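Local coordinates for protein lactate dehydrogenase (Eimeria maxima, PDB 6CT6) that probably interconverts pyruvate and lactate with NAD(H) as cofactor, and is held here with NADH and the substrate analogue oxamate, at residues B[308-311]-B[312-315]; B[314-317]-B[318-321]; B[301-304]-B[305-308]; B[192-195]-B[196-199]; B[223-226]-B[227-230]. All coordinates share one frame; numbering follows the deposited sequence.

All five contacts are local, and all fall in the C-terminal alpha/beta domain. Along the chain contact 4 comes first, in the link from strand 192-193 to strand 199-200. Contact 5 follows on helix 216-237, the two centres about 13 Å apart. Helix 303-328 then carries contact 3 at its start, contact 1 next (centres about 10 Å apart) and contact 2 beyond it (centres about 9 Å apart). The Glu-305 to Arg-196 salt bridge joins contacts 3 and 4. Contacts 3, 4 and 5 each put residues against the bound glucose, which Leu-308, shared by contacts 1 and 3, also touches. Contact 5 reaches oxamate through Gly-230, so this domain lines the glucose pocket and supplies part of the oxamate pocket.

Contact 1: B[308-311]-B[312-315]; sequences LLQG and SIDE
Ser-312 brings its CB to 3.3 Å from the carbonyl oxygen of Leu-309, and CD1 of that leucine comes against the same CB at 4.1 Å. The serine hydroxyl is occupied outside this turn, where OG bonds to the backbone of Val-186 and Asn-190. Next, Ile-313 donates its N-H to Leu-309 O at 3.0 Å. Its CG1 is anti to the carbonyl carbon (chi1 -60°), which carries CD1 back along the helix to 4.3 Å from Leu-309 CG. The two side chains thus form one apolar ridge, resting together on Leu-282 of strand 281-289. Asp-314 N gives the shortest of the three backbone bonds, 2.8 Å to Gln-310 O. The Asp-314 carboxylate and the Gln-310 side chain cross at a slant, with their planes 56° apart. Glu-315 closes the turn by bonding N to Gly-311 O at 3.1 Å, and its CB sits 3.6 Å from the same oxygen. Extended beyond CG, the Glu-315 chain takes OE1 away to the amide of Asn-190. This is a regular i to i+4 turn of an amphipathic alpha-helix, here helix 303-328: Leu-309 and Ile-313 face Leu-282, Ser-312 and Glu-315 bond to the 186-190 loop, and Asp-314 is exposed.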
loop_
_atom_site.group_PDB
_atom_site.type_symbol
_atom_site.label_atom_id
_atom_site.label_comp_id
_atom_site.label_asym_id
_atom_site.label_seq_id
_atom_site.Cartn_x
_atom_site.Cartn_y
_atom_site.Cartn_z
ATOM N N LEU B 308 -27.874 18.665 14.932
ATOM C CA LEU B 308 -26.988 17.511 14.844
ATOM C C LEU B 308 -25.527 17.930 14.936
ATOM O O LEU B 308 -24.740 17.307 15.658
ATOM C CB LEU B 308 -27.256 16.756 13.544
ATOM C CG LEU B 308 -28.623 16.069 13.496
ATOM C CD1 LEU B 308 -29.034 15.724 12.071
ATOM C CD2 LEU B 308 -28.610 14.817 14.359
ATOM N N LEU B 309 -25.148 18.993 14.224
ATOM C CA LEU B 309 -23.757 19.434 14.255
ATOM C C LEU B 309 -23.322 19.839 15.658
ATOM O O LEU B 309 -22.143 19.703 16.002
ATOM C CB LEU B 309 -23.541 20.601 13.290
ATOM C CG LEU B 309 -22.081 21.042 13.142
ATOM C CD1 LEU B 309 -21.221 19.899 12.620
ATOM C CD2 LEU B 309 -21.969 22.246 12.226
ATOM N N GLN B 310 -24.245 20.348 16.478
ATOM C CA GLN B 310 -23.869 20.728 17.835
ATOM C C GLN B 310 -23.417 19.512 18.632
ATOM O O GLN B 310 -22.577 19.634 19.530
ATOM C CB GLN B 310 -25.033 21.437 18.530
ATOM C CG GLN B 310 -24.637 22.201 19.795
ATOM C CD GLN B 310 -23.600 23.283 19.539
ATOM O OE1 GLN B 310 -22.636 23.419 20.291
ATOM N NE2 GLN B 310 -23.800 24.063 18.480
ATOM N N GLY B 311 -23.958 18.334 18.312
ATOM C CA GLY B 311 -23.435 17.107 18.891
ATOM C C GLY B 311 -21.956 16.918 18.610
ATOM O O GLY B 311 -21.190 16.542 19.499
ATOM N N SER B 312 -21.533 17.178 17.371
ATOM C CA SER B 312 -20.111 17.108 17.049
ATOM C C SER B 312 -19.325 18.151 17.831
ATOM O O SER B 312 -18.285 17.844 18.427
ATOM C CB SER B 312 -19.899 17.295 15.544
ATOM O OG SER B 312 -20.097 16.081 14.839
ATOM N N ILE B 313 -19.811 19.394 17.846
ATOM C CA ILE B 313 -19.092 20.462 18.534
ATOM C C ILE B 313 -18.975 20.154 20.022
ATOM O O ILE B 313 -17.948 20.435 20.650
ATOM C CB ILE B 313 -19.778 21.820 18.284
ATOM C CG1 ILE B 313 -19.796 22.133 16.783
ATOM C CG2 ILE B 313 -19.050 22.932 19.039
ATOM C CD1 ILE B 313 -20.563 23.393 16.410
ATOM N N ASP B 314 -20.020 19.569 20.613
ATOM C CA ASP B 314 -19.952 19.224 22.030
ATOM C C ASP B 314 -18.933 18.118 22.278
ATOM O O ASP B 314 -18.211 18.148 23.282
ATOM C CB ASP B 314 -21.330 18.807 22.546
ATOM C CG ASP B 314 -22.318 19.956 22.565
ATOM O OD1 ASP B 314 -21.879 21.127 22.561
ATOM O OD2 ASP B 314 -23.537 19.691 22.592
ATOM N N GLU B 315 -18.860 17.133 21.379
ATOM C CA GLU B 315 -17.870 16.072 21.533
ATOM C C GLU B 315 -16.456 16.642 21.555
ATOM O O GLU B 315 -15.616 16.204 22.351
ATOM C CB GLU B 315 -18.017 15.039 20.414
ATOM C CG GLU B 315 -17.100 13.827 20.572
ATOM C CD GLU B 315 -17.420 12.708 19.598
ATOM O OE1 GLU B 315 -18.563 12.654 19.098
ATOM O OE2 GLU B 315 -16.523 11.880 19.331
#

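Contact 2: B[314-317]-B[318-321]; sequences DEVL and EMQK
Asp-314 O receives the N-H of Glu-318 at 2.7 Å, a straight bond (166° at the hydrogen) and the shortest of four successive i to i+4 links. The others are longer, and Met-319 N approaches Glu-315 O at 3.2 Å. Both CG and CE of Met-319 return to that oxygen. CG lies 3.4 Å from Glu-315 O, and a bend at chi3 (-71°) folds the methyl back so that CE stands 3.9 Å from Val-316 CA. Val-316 reaches the same methyl through its CG2 at 4.5 Å. The pair face helix 134-145, the valine meeting Asp-135 and the methionine Val-136. Round the helix, Leu-317 and Gln-320 run side by side, pointing the same way. Leu-317 CD2 comes to 3.3 Å from Gln-320 OE1, so a methyl group abuts an amide oxygen here. Glu-318 and Lys-321 lie on the exposed side. Hydrogen bonding across this turn is therefore the work of the backbone, and Glu-315 OE1 finds its partner outside it, in Asn-190 ND2. Val-316 and Met-319 add apolar packing, with the Met-319 methyl folded against its own helix.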
loop_
_atom_site.group_PDB
_atom_site.type_symbol
_atom_site.label_atom_id
_atom_site.label_comp_id
_atom_site.label_asym_id
_atom_site.label_seq_id
_atom_site.Cartn_x
_atom_site.Cartn_y
_atom_site.Cartn_z
ATOM N N ASP B 314 -20.020 19.569 20.613
ATOM C CA ASP B 314 -19.952 19.224 22.030
ATOM C C ASP B 314 -18.933 18.118 22.278
ATOM O O ASP B 314 -18.211 18.148 23.282
ATOM C CB ASP B 314 -21.330 18.807 22.546
ATOM C CG ASP B 314 -22.318 19.956 22.565
ATOM O OD1 ASP B 314 -21.879 21.127 22.561
ATOM O OD2 ASP B 314 -23.537 19.691 22.592
ATOM N N GLU B 315 -18.860 17.133 21.379
ATOM C CA GLU B 315 -17.870 16.072 21.533
ATOM C C GLU B 315 -16.456 16.642 21.555
ATOM O O GLU B 315 -15.616 16.204 22.351
ATOM C CB GLU B 315 -18.017 15.039 20.414
ATOM C CG GLU B 315 -17.100 13.827 20.572
ATOM C CD GLU B 315 -17.420 12.708 19.598
ATOM O OE1 GLU B 315 -18.563 12.654 19.098
ATOM O OE2 GLU B 315 -16.523 11.880 19.331
ATOM N N VAL B 316 -16.175 17.625 20.699
ATOM C CA VAL B 316 -14.854 18.249 20.689
ATOM C C VAL B 316 -14.620 19.015 21.986
ATOM O O VAL B 316 -13.551 18.917 22.601
ATOM C CB VAL B 316 -14.699 19.165 19.459
ATOM C CG1 VAL B 316 -13.374 19.929 19.510
ATOM C CG2 VAL B 316 -14.789 18.349 18.177
ATOM N N LEU B 317 -15.614 19.795 22.417
ATOM C CA LEU B 317 -15.470 20.564 23.649
ATOM C C LEU B 317 -15.287 19.649 24.852
ATOM O O LEU B 317 -14.480 19.935 25.743
ATOM C CB LEU B 317 -16.687 21.464 23.845
ATOM C CG LEU B 317 -16.878 22.567 22.805
ATOM C CD1 LEU B 317 -18.234 23.223 22.990
ATOM C CD2 LEU B 317 -15.763 23.597 22.902
ATOM N N GLU B 318 -16.037 18.547 24.901
ATOM C CA GLU B 318 -15.852 17.574 25.972
ATOM C C GLU B 318 -14.411 17.081 26.015
ATOM O O GLU B 318 -13.846 16.881 27.097
ATOM C CB GLU B 318 -16.821 16.405 25.786
ATOM C CG GLU B 318 -17.079 15.595 27.049
ATOM C CD GLU B 318 -18.303 14.704 26.929
ATOM O OE1 GLU B 318 -18.863 14.607 25.817
ATOM O OE2 GLU B 318 -18.707 14.104 27.948
ATOM N N MET B 319 -13.793 16.891 24.845
ATOM C CA MET B 319 -12.410 16.426 24.803
ATOM C C MET B 319 -11.442 17.519 25.236
ATOM O O MET B 319 -10.436 17.236 25.897
ATOM C CB MET B 319 -12.063 15.929 23.399
ATOM C CG MET B 319 -12.664 14.571 23.048
ATOM S SD MET B 319 -12.051 13.880 21.492
ATOM C CE MET B 319 -12.836 14.946 20.283
ATOM N N GLN B 320 -11.724 18.774 24.873
ATOM C CA GLN B 320 -10.874 19.876 25.314
ATOM C C GLN B 320 -10.790 19.936 26.834
ATOM O O GLN B 320 -9.731 20.241 27.395
ATOM C CB GLN B 320 -11.400 21.206 24.776
ATOM C CG GLN B 320 -11.213 21.412 23.289
ATOM C CD GLN B 320 -11.538 22.832 22.870
ATOM O OE1 GLN B 320 -12.509 23.424 23.341
ATOM N NE2 GLN B 320 -10.713 23.395 21.997
ATOM N N LYS B 321 -11.900 19.660 27.520
ATOM C CA LYS B 321 -11.906 19.769 28.974
ATOM C C LYS B 321 -11.133 18.622 29.613
ATOM O O LYS B 321 -10.387 18.832 30.575
ATOM C CB LYS B 321 -13.344 19.827 29.487
ATOM C CG LYS B 321 -14.063 21.102 29.065
ATOM C CD LYS B 321 -15.078 21.570 30.092
ATOM C CE LYS B 321 -16.282 20.652 30.157
ATOM N NZ LYS B 321 -17.279 21.132 31.148
#

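Contact 3: B[301-304]-B[305-308]; sequences LNQE and EKKL. With GLC (alpha-D-glucopyranose), chain E.
Between Leu-301 and Glu-305 the backbone passes from an extended conformation (psi 145° at Leu-301) into the first turn of helix 303-328, with Asn-302 at the N-cap. Asn-302 OD1 takes the N-H of Glu-305 at 2.7 Å, the donor lying nearly in line with the side-chain C=O. What makes this reach possible is chi1 of 65°, which wedges CG of Asn-302 between its own N and carbonyl carbon. The return bond runs from Asn-302 N to Glu-305 OE1 at 3.1 Å, entering 46° above the carboxylate plane, and the pair is a complete capping box. The two side chains cross at about a right angle, and Leu-301 CD2 lies 3.4 Å from the same OE1. Glu-305 OE2 has its own partner in Arg-196, by a salt bridge. Lys-306 runs beside Gln-303 and sends NZ back to Leu-301 O at 3.3 Å, a weak bond. On another side of the turn, Glu-304 extends past Leu-308, its CG 4.0 Å from Leu-308 CD1. Glu-304 OE2 accepts from glucose O1 and O2, each at 3.0 Å. Chemically, one glutamate finishes the helix start and the other grips the sugar. The negative charge of Glu-305, shared with Arg-196 and set close to the helix N-terminus, would probably be stabilised there.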
loop_
_atom_site.group_PDB
_atom_site.type_symbol
_atom_site.label_atom_id
_atom_site.label_comp_id
_atom_site.label_asym_id
_atom_site.label_seq_id
_atom_site.Cartn_x
_atom_site.Cartn_y
_atom_site.Cartn_z
ATOM N N LEU B 301 -26.747 25.456 6.516
ATOM C CA LEU B 301 -27.416 24.369 7.216
ATOM C C LEU B 301 -28.772 24.818 7.750
ATOM O O LEU B 301 -28.956 25.963 8.173
ATOM C CB LEU B 301 -26.552 23.863 8.375
ATOM C CG LEU B 301 -25.173 23.282 8.040
ATOM C CD1 LEU B 301 -24.408 22.922 9.309
ATOM C CD2 LEU B 301 -25.315 22.061 7.148
ATOM N N ASN B 302 -29.727 23.892 7.733
ATOM C CA ASN B 302 -31.036 24.135 8.313
ATOM C C ASN B 302 -30.992 23.859 9.817
ATOM O O ASN B 302 -29.960 23.477 10.379
ATOM C CB ASN B 302 -32.092 23.287 7.604
ATOM C CG ASN B 302 -31.896 21.793 7.818
ATOM O OD1 ASN B 302 -31.235 21.368 8.765
ATOM N ND2 ASN B 302 -32.482 20.988 6.935
ATOM N N GLN B 303 -32.134 24.041 10.480
ATOM C CA GLN B 303 -32.162 23.971 11.938
ATOM C C GLN B 303 -31.841 22.564 12.433
ATOM O O GLN B 303 -31.045 22.392 13.363
ATOM C CB GLN B 303 -33.523 24.438 12.453
ATOM C CG GLN B 303 -33.957 25.782 11.886
ATOM C CD GLN B 303 -32.859 26.824 11.956
ATOM O OE1 GLN B 303 -32.303 27.086 13.022
ATOM N NE2 GLN B 303 -32.530 27.413 10.812
ATOM N N GLU B 304 -32.452 21.542 11.828
ATOM C CA GLU B 304 -32.155 20.171 12.237
ATOM C C GLU B 304 -30.668 19.869 12.106
ATOM O O GLU B 304 -30.068 19.253 12.995
ATOM C CB GLU B 304 -32.966 19.174 11.407
ATOM C CG GLU B 304 -32.494 17.727 11.563
ATOM C CD GLU B 304 -33.354 16.734 10.807
ATOM O OE1 GLU B 304 -34.519 17.061 10.500
ATOM O OE2 GLU B 304 -32.857 15.624 10.518
ATOM N N GLU B 305 -30.057 20.287 10.996
ATOM C CA GLU B 305 -28.645 20.000 10.776
ATOM C C GLU B 305 -27.769 20.743 11.778
ATOM O O GLU B 305 -26.787 20.186 12.283
ATOM C CB GLU B 305 -28.272 20.356 9.337
ATOM C CG GLU B 305 -28.935 19.438 8.311
ATOM C CD GLU B 305 -28.995 20.039 6.918
ATOM O OE1 GLU B 305 -28.570 21.200 6.740
ATOM O OE2 GLU B 305 -29.478 19.345 5.998
ATOM N N LYS B 306 -28.111 21.997 12.085
ATOM C CA LYS B 306 -27.401 22.723 13.135
ATOM C C LYS B 306 -27.487 21.983 14.465
ATOM O O LYS B 306 -26.508 21.931 15.219
ATOM C CB LYS B 306 -27.972 24.131 13.279
ATOM C CG LYS B 306 -27.568 25.095 12.181
ATOM C CD LYS B 306 -28.418 26.350 12.239
ATOM C CE LYS B 306 -27.990 27.368 11.199
ATOM N NZ LYS B 306 -29.150 28.132 10.672
ATOM N N LYS B 307 -28.652 21.411 14.772
ATOM C CA LYS B 307 -28.805 20.645 16.004
ATOM C C LYS B 307 -27.862 19.449 16.013
ATOM O O LYS B 307 -27.128 19.225 16.984
ATOM C CB LYS B 307 -30.259 20.188 16.154
ATOM C CG LYS B 307 -30.534 19.286 17.358
ATOM C CD LYS B 307 -31.765 18.421 17.122
ATOM C CE LYS B 307 -32.030 17.479 18.287
ATOM N NZ LYS B 307 -32.472 18.201 19.511
ATOM N N LEU B 308 -27.874 18.665 14.932
ATOM C CA LEU B 308 -26.988 17.511 14.844
ATOM C C LEU B 308 -25.527 17.930 14.936
ATOM O O LEU B 308 -24.740 17.307 15.658
ATOM C CB LEU B 308 -27.256 16.756 13.544
ATOM C CG LEU B 308 -28.623 16.069 13.496
ATOM C CD1 LEU B 308 -29.034 15.724 12.071
ATOM C CD2 LEU B 308 -28.610 14.817 14.359
HETATM C C1 GLC E . -30.674 12.218 9.919
HETATM C C2 GLC E . -30.502 13.027 8.585
HETATM C C3 GLC E . -31.554 12.588 7.543
HETATM C C4 GLC E . -31.401 11.098 7.403
HETATM C C5 GLC E . -31.936 10.518 8.696
HETATM C C6 GLC E . -31.966 8.995 8.473
HETATM O O1 GLC E . -31.623 12.856 10.728
HETATM O O2 GLC E . -30.662 14.400 8.819
HETATM O O3 GLC E . -31.258 13.177 6.308
HETATM O O4 GLC E . -32.219 10.647 6.355
HETATM O O5 GLC E . -31.023 10.824 9.736
HETATM O O6 GLC E . -30.694 8.602 8.036
#

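Contact 4: B[192-195]-B[196-199]; sequences LPLM and RYIT
Leu-194 and Met-195 meet Tyr-197 and Ile-198 in a tight-turn contact, within the link that carries the chain from strand 192-193 to strand 199-200 of the small antiparallel sheet. Two turns overlap in it. Leu-194 is the centre of an inverse gamma turn, marked by a weak bond of 3.1 Å from Met-195 N to Pro-193 O. A type I beta turn, residues 194-197, overlaps it, and in this turn Tyr-197 N donates to Leu-194 O at 3.0 Å. That donor sits well out of the carbonyl plane, by 53°. The side chains then pair at a spacing of three residues. Leu-194 and Tyr-197 run side by side; CB of the leucine approaches the ring obliquely, 4.1 Å from Tyr-197 CD2, and Leu-194 CD1 is equally far from that atom. Met-195 and Ile-198 likewise point the same way. Bends at chi2 (-51°) and chi3 curl the methionine so that CE rests 3.7 Å from Ile-198 CD1, with SD at 3.9 Å from the same methyl. Arg-196, between the pairs, bonds through NH2 to Asp-300 O besides its salt bridge to Glu-305. The two pairs have different neighbours. Leu-194 and Tyr-197 meet Leu-299, in the loop before helix 303-328, and strand 179-184. Met-195 and Ile-198 pack on Leu-164 of helix 157-172, and the methionine also touches glucose and, on helix 216-237, Ile-219 and Tyr-223.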
loop_
_atom_site.group_PDB
_atom_site.type_symbol
_atom_site.label_atom_id
_atom_site.label_comp_id
_atom_site.label_asym_id
_atom_site.label_seq_id
_atom_site.Cartn_x
_atom_site.Cartn_y
_atom_site.Cartn_z
ATOM N N LEU B 192 -21.481 13.799 11.005
ATOM C CA LEU B 192 -22.745 14.199 10.387
ATOM C C LEU B 192 -22.696 13.998 8.878
ATOM O O LEU B 192 -22.269 14.898 8.139
ATOM C CB LEU B 192 -23.053 15.656 10.721
ATOM C CG LEU B 192 -24.297 16.273 10.083
ATOM C CD1 LEU B 192 -25.528 15.414 10.329
ATOM C CD2 LEU B 192 -24.501 17.674 10.630
ATOM N N PRO B 193 -23.124 12.840 8.374
ATOM C CA PRO B 193 -23.350 12.711 6.926
ATOM C C PRO B 193 -24.491 13.618 6.491
ATOM O O PRO B 193 -25.614 13.516 6.992
ATOM C CB PRO B 193 -23.697 11.227 6.748
ATOM C CG PRO B 193 -23.214 10.555 7.988
ATOM C CD PRO B 193 -23.321 11.565 9.079
ATOM N N LEU B 194 -24.192 14.519 5.554
ATOM C CA LEU B 194 -25.154 15.530 5.109
ATOM C C LEU B 194 -25.979 14.962 3.961
ATOM O O LEU B 194 -25.755 15.247 2.782
ATOM C CB LEU B 194 -24.430 16.809 4.706
ATOM C CG LEU B 194 -23.815 17.622 5.843
ATOM C CD1 LEU B 194 -22.983 18.769 5.287
ATOM C CD2 LEU B 194 -24.892 18.157 6.774
ATOM N N MET B 195 -26.977 14.154 4.328
ATOM C CA MET B 195 -27.778 13.459 3.326
ATOM C C MET B 195 -28.511 14.435 2.416
ATOM O O MET B 195 -28.801 14.101 1.260
ATOM C CB MET B 195 -28.771 12.521 4.012
ATOM C CG MET B 195 -28.137 11.580 5.029
ATOM S SD MET B 195 -26.715 10.672 4.376
ATOM C CE MET B 195 -27.527 9.390 3.429
ATOM N N ARG B 196 -28.810 15.640 2.906
ATOM C CA ARG B 196 -29.537 16.611 2.095
ATOM C C ARG B 196 -28.676 17.163 0.966
ATOM O O ARG B 196 -29.210 17.593 -0.064
ATOM C CB ARG B 196 -30.045 17.753 2.978
ATOM C CG ARG B 196 -30.745 18.875 2.220
ATOM C CD ARG B 196 -31.471 19.827 3.166
ATOM N NE ARG B 196 -30.564 20.705 3.903
ATOM C CZ ARG B 196 -30.159 21.903 3.488
ATOM N NH1 ARG B 196 -30.565 22.387 2.324
ATOM N NH2 ARG B 196 -29.336 22.623 4.244
ATOM N N TYR B 197 -27.355 17.156 1.133
ATOM C CA TYR B 197 -26.434 17.748 0.171
ATOM C C TYR B 197 -25.861 16.734 -0.816
ATOM O O TYR B 197 -25.017 17.104 -1.639
ATOM C CB TYR B 197 -25.284 18.448 0.900
ATOM C CG TYR B 197 -25.597 19.833 1.431
ATOM C CD1 TYR B 197 -25.480 20.953 0.615
ATOM C CD2 TYR B 197 -25.973 20.028 2.755
ATOM C CE1 TYR B 197 -25.746 22.224 1.096
ATOM C CE2 TYR B 197 -26.242 21.298 3.246
ATOM C CZ TYR B 197 -26.124 22.391 2.411
ATOM O OH TYR B 197 -26.389 23.657 2.885
ATOM N N ILE B 198 -26.288 15.471 -0.760
ATOM C CA ILE B 198 -25.808 14.487 -1.725
ATOM C C ILE B 198 -26.342 14.854 -3.100
ATOM O O ILE B 198 -27.546 15.084 -3.269
ATOM C CB ILE B 198 -26.248 13.066 -1.337
ATOM C CG1 ILE B 198 -25.658 12.651 0.017
ATOM C CG2 ILE B 198 -25.841 12.063 -2.428
ATOM C CD1 ILE B 198 -26.247 11.352 0.554
ATOM N N THR B 199 -25.454 14.907 -4.092
ATOM C CA THR B 199 -25.875 15.139 -5.464
ATOM C C THR B 199 -25.239 14.116 -6.394
ATOM O O THR B 199 -24.155 13.586 -6.126
ATOM C CB THR B 199 -25.524 16.555 -5.959
ATOM O OG1 THR B 199 -24.102 16.711 -6.050
ATOM C CG2 THR B 199 -26.103 17.617 -5.031
#

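Contact 5: B[223-226]-B[227-230]; sequences YNKT and KQAG. With GLC (alpha-D-glucopyranose), chain E.
Tyr-223 meets Lys-227 one turn on, the lysine CD lying obliquely 3.9 Å from the ring's CE2. The tyrosine CG is anti to its backbone nitrogen (chi1 177°), a setting that lays one ring face against glucose. The sugar's O5 stands 3.7 Å above the ring plane over its centre, and glucose C1 is at the same distance from CZ. Glucose O6 comes to 3.1 Å from Tyr-223 CB, at the root of the ring. Lys-227 is bent at chi3 and chi4, and its NZ is taken up by the carbonyl oxygen of Met-191. Asn-224 follows, its O accepting Gln-228 N at 3.1 Å. The side chain of Gln-228 folds over that carbonyl, with CD 3.4 Å from Asn-224 O. Lys-225 O receives a second, weak bond from Gln-228 N. Lys-225 also crosses Gln-228 at a slant, NZ being 3.5 Å from OE1. Thr-226 O accepts a weak bond of 3.4 Å from Ala-229 N, while its hydroxyl bonds back to Ile-222 O. The backbone bonding is mixed here, with weak i to i+3 bonds beside an i to i+4 bond, next to Gly-230, which touches oxamate; Ala-229, within the turn, packs on His-55 of the second subunit. An aromatic face laid along a sugar ring is a familiar feature of carbohydrate-binding sites, and Tyr-223 supplies it to the glucose pocket.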
loop_
_atom_site.group_PDB
_atom_site.type_symbol
_atom_site.label_atom_id
_atom_site.label_comp_id
_atom_site.label_asym_id
_atom_site.label_seq_id
_atom_site.Cartn_x
_atom_site.Cartn_y
_atom_site.Cartn_z
ATOM N N TYR B 223 -26.769 6.375 5.960
ATOM C CA TYR B 223 -26.426 7.331 7.008
ATOM C C TYR B 223 -25.814 6.620 8.208
ATOM O O TYR B 223 -24.782 7.046 8.740
ATOM C CB TYR B 223 -27.680 8.106 7.407
ATOM C CG TYR B 223 -27.510 9.093 8.543
ATOM C CD1 TYR B 223 -27.124 10.403 8.299
ATOM C CD2 TYR B 223 -27.768 8.722 9.856
ATOM C CE1 TYR B 223 -26.982 11.313 9.331
ATOM C CE2 TYR B 223 -27.628 9.622 10.895
ATOM C CZ TYR B 223 -27.236 10.918 10.627
ATOM O OH TYR B 223 -27.094 11.823 11.654
ATOM N N ASN B 224 -26.431 5.516 8.635
ATOM C CA ASN B 224 -25.916 4.761 9.773
ATOM C C ASN B 224 -24.617 4.051 9.415
ATOM O O ASN B 224 -23.647 4.086 10.182
ATOM C CB ASN B 224 -26.961 3.749 10.242
ATOM C CG ASN B 224 -28.193 4.410 10.823
ATOM O OD1 ASN B 224 -28.101 5.444 11.484
ATOM N ND2 ASN B 224 -29.356 3.818 10.574
ATOM N N LYS B 225 -24.583 3.388 8.257
ATOM C CA LYS B 225 -23.394 2.634 7.884
ATOM C C LYS B 225 -22.180 3.541 7.724
ATOM O O LYS B 225 -21.052 3.116 8.002
ATOM C CB LYS B 225 -23.660 1.836 6.606
ATOM C CG LYS B 225 -24.440 0.535 6.840
ATOM C CD LYS B 225 -23.611 -0.461 7.660
ATOM C CE LYS B 225 -24.394 -1.692 8.100
ATOM N NZ LYS B 225 -23.631 -2.447 9.136
ATOM N N THR B 226 -22.385 4.793 7.309
ATOM C CA THR B 226 -21.270 5.732 7.213
ATOM C C THR B 226 -20.635 5.969 8.578
ATOM O O THR B 226 -19.407 5.936 8.720
ATOM C CB THR B 226 -21.746 7.053 6.604
ATOM O OG1 THR B 226 -22.246 6.821 5.280
ATOM C CG2 THR B 226 -20.605 8.069 6.544
ATOM N N LYS B 227 -21.460 6.225 9.596
ATOM C CA LYS B 227 -20.928 6.448 10.936
ATOM C C LYS B 227 -20.242 5.202 11.481
ATOM O O LYS B 227 -19.316 5.306 12.295
ATOM C CB LYS B 227 -22.051 6.889 11.880
ATOM C CG LYS B 227 -22.780 8.158 11.448
ATOM C CD LYS B 227 -24.154 8.272 12.103
ATOM C CE LYS B 227 -24.061 8.658 13.571
ATOM N NZ LYS B 227 -24.330 10.108 13.780
ATOM N N GLN B 228 -20.672 4.020 11.043
ATOM C CA GLN B 228 -20.172 2.754 11.570
ATOM C C GLN B 228 -18.981 2.195 10.799
ATOM O O GLN B 228 -18.357 1.237 11.271
ATOM C CB GLN B 228 -21.293 1.707 11.560
ATOM C CG GLN B 228 -22.464 2.036 12.468
ATOM C CD GLN B 228 -23.731 1.299 12.076
ATOM O OE1 GLN B 228 -23.693 0.327 11.322
ATOM N NE2 GLN B 228 -24.864 1.771 12.579
ATOM N N ALA B 229 -18.647 2.766 9.638
ATOM C CA ALA B 229 -17.686 2.123 8.745
ATOM C C ALA B 229 -16.349 1.875 9.435
ATOM O O ALA B 229 -15.764 0.795 9.293
ATOM C CB ALA B 229 -17.481 2.976 7.496
ATOM N N GLY B 230 -15.840 2.867 10.168
ATOM C CA GLY B 230 -14.543 2.707 10.804
ATOM C C GLY B 230 -14.523 1.546 11.776
ATOM O O GLY B 230 -13.632 0.695 11.732
HETATM C C1 GLC E . -30.674 12.218 9.919
HETATM C C2 GLC E . -30.502 13.027 8.585
HETATM C C3 GLC E . -31.554 12.588 7.543
HETATM C C4 GLC E . -31.401 11.098 7.403
HETATM C C5 GLC E . -31.936 10.518 8.696
HETATM C C6 GLC E . -31.966 8.995 8.473
HETATM O O1 GLC E . -31.623 12.856 10.728
HETATM O O2 GLC E . -30.662 14.400 8.819
HETATM O O3 GLC E . -31.258 13.177 6.308
HETATM O O4 GLC E . -32.219 10.647 6.355
HETATM O O5 GLC E . -31.023 10.824 9.736
HETATM O O6 GLC E . -30.694 8.602 8.036
#